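Local coordinates for putative cell adhesion protein (Bacteroides fragilis, PDB 4H40) that is a putative cell adhesion protein of the fimbrillin-like family, probably a subunit of a pilus in this gut bacterium, at residues V61-D64 and A65-L69. Sequence-based numbering, arbitrary orientation.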
loop_
_atom_site.group_PDB
_atom_site.type_symbol
_atom_site.label_atom_id
_atom_site.label_comp_id
_atom_site.label_asym_id
_atom_site.label_seq_id
_atom_site.Cartn_x
_atom_site.Cartn_y
_atom_site.Cartn_z
ATOM N N VAL B 61 7.145 -32.536 -27.896
ATOM C CA VAL B 61 8.314 -33.389 -28.115
ATOM C C VAL B 61 9.311 -32.723 -29.072
ATOM O O VAL B 61 8.913 -32.095 -30.054
ATOM C CB VAL B 61 7.896 -34.799 -28.601
ATOM C CG1 VAL B 61 9.102 -35.667 -28.951
ATOM C CG2 VAL B 61 7.042 -35.498 -27.552
ATOM N N TYR B 62 10.609 -32.864 -28.746
ATOM C CA TYR B 62 11.766 -32.391 -29.510
ATOM C C TYR B 62 12.755 -33.543 -29.743
ATOM O O TYR B 62 12.795 -34.467 -28.933
ATOM C CB TYR B 62 12.483 -31.243 -28.776
ATOM C CG TYR B 62 11.601 -30.064 -28.430
ATOM C CD1 TYR B 62 10.929 -30.007 -27.215
ATOM C CD2 TYR B 62 11.484 -28.977 -29.293
ATOM C CE1 TYR B 62 10.122 -28.918 -26.886
ATOM C CE2 TYR B 62 10.699 -27.871 -28.965
ATOM C CZ TYR B 62 10.025 -27.843 -27.759
ATOM O OH TYR B 62 9.244 -26.755 -27.440
ATOM N N ASP B 63 13.575 -33.486 -30.811
ATOM C CA ASP B 63 14.583 -34.532 -31.021
ATOM C C ASP B 63 15.808 -34.239 -30.113
ATOM O O ASP B 63 15.762 -33.283 -29.331
ATOM C CB ASP B 63 14.968 -34.670 -32.512
ATOM C CG ASP B 63 15.527 -33.438 -33.209
ATOM O OD1 ASP B 63 15.868 -32.459 -32.513
ATOM O OD2 ASP B 63 15.656 -33.468 -34.450
ATOM N N ASP B 64 16.889 -35.047 -30.214
ATOM C CA ASP B 64 18.108 -34.878 -29.407
ATOM C C ASP B 64 18.824 -33.527 -29.681
ATOM O O ASP B 64 19.580 -33.061 -28.828
ATOM C CB ASP B 64 19.087 -36.061 -29.607
ATOM C CG ASP B 64 19.303 -36.500 -31.043
ATOM O OD1 ASP B 64 19.793 -35.675 -31.853
ATOM O OD2 ASP B 64 19.037 -37.685 -31.347
ATOM N N ALA B 65 18.550 -32.895 -30.839
ATOM C CA ALA B 65 19.115 -31.606 -31.237
ATOM C C ALA B 65 18.165 -30.423 -30.893
ATOM O O ALA B 65 18.412 -29.291 -31.324
ATOM C CB ALA B 65 19.436 -31.617 -32.723
ATOM N N LYS B 66 17.104 -30.692 -30.092
ATOM C CA LYS B 66 16.092 -29.742 -29.592
ATOM C C LYS B 66 15.210 -29.135 -30.719
ATOM O O LYS B 66 14.746 -27.991 -30.596
ATOM C CB LYS B 66 16.720 -28.622 -28.726
ATOM C CG LYS B 66 17.263 -29.096 -27.382
ATOM C CD LYS B 66 17.825 -27.925 -26.601
ATOM C CE LYS B 66 18.499 -28.322 -25.308
ATOM N NZ LYS B 66 18.782 -27.131 -24.450
ATOM N N ASN B 67 14.924 -29.936 -31.779
ATOM C CA ASN B 67 14.054 -29.535 -32.900
ATOM C C ASN B 67 12.661 -30.118 -32.699
ATOM O O ASN B 67 12.533 -31.291 -32.341
ATOM C CB ASN B 67 14.620 -29.960 -34.256
ATOM C CG ASN B 67 16.024 -29.483 -34.528
ATOM O OD1 ASN B 67 16.322 -28.280 -34.526
ATOM N ND2 ASN B 67 16.915 -30.430 -34.792
ATOM N N LEU B 68 11.624 -29.299 -32.938
ATOM C CA LEU B 68 10.218 -29.658 -32.747
ATOM C C LEU B 68 9.774 -30.866 -33.586
ATOM O O LEU B 68 10.047 -30.937 -34.792
ATOM C CB LEU B 68 9.321 -28.447 -33.056
ATOM C CG LEU B 68 7.840 -28.543 -32.683
ATOM C CD1 LEU B 68 7.647 -28.827 -31.204
ATOM C CD2 LEU B 68 7.116 -27.269 -33.073
ATOM N N LEU B 69 9.068 -31.802 -32.928
ATOM C CA LEU B 69 8.519 -32.993 -33.569
ATOM C C LEU B 69 7.000 -32.952 -33.447
ATOM O O LEU B 69 6.418 -33.605 -32.577
ATOM C CB LEU B 69 9.109 -34.304 -32.984
ATOM C CG LEU B 69 10.630 -34.540 -33.099
ATOM C CD1 LEU B 69 11.010 -35.867 -32.508
ATOM C CD2 LEU B 69 11.125 -34.442 -34.531
#
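D63 sends its carboxylate across the turn to N67, with CG between the backbone N and the carbonyl carbon (chi1 58°), while N67 turns CG to the side of its backbone N and away from its carbonyl carbon (chi1 -55°), which brings the amide up to the carboxylate. The main bond runs from N67 N to D63 OD1, 2.8 Å, with the donor above the carboxylate plane rather than in it. A65 N adds a weak bond to the same oxygen, and N67 ND2 a weak but nearly straight one to D63 OD2 (3.3 Å). Amide and carboxylate planes are steeply inclined, 72° apart. These bonds brace a type I turn from D63 to K66, closed by K66 N on D63 O at 3.0 Å; K66 then takes a positive phi, and the chain heads back. D63 N returns a bond to N67 O at 2.9 Å, and L69 N binds V61 O at 2.9 Å, so the backbones are bridged once, at Y62 and L68. Y62 CA also leans on N67 O, a CH...O contact of 3.1 Å. Apolar contacts flank the pairing: V61 CG1 meets L69 CD1, and Y62 CE2 meets L68 CD1 at 3.9 Å. Strand 113-121 lies alongside, and its Y116 takes K66 in a cation-pi contact. The D63 side chain thus ties the turn to the returning chain, alongside the backbone bonds, and the N-H groups of N67 and, more weakly, A65 would probably favour the charged carboxylate.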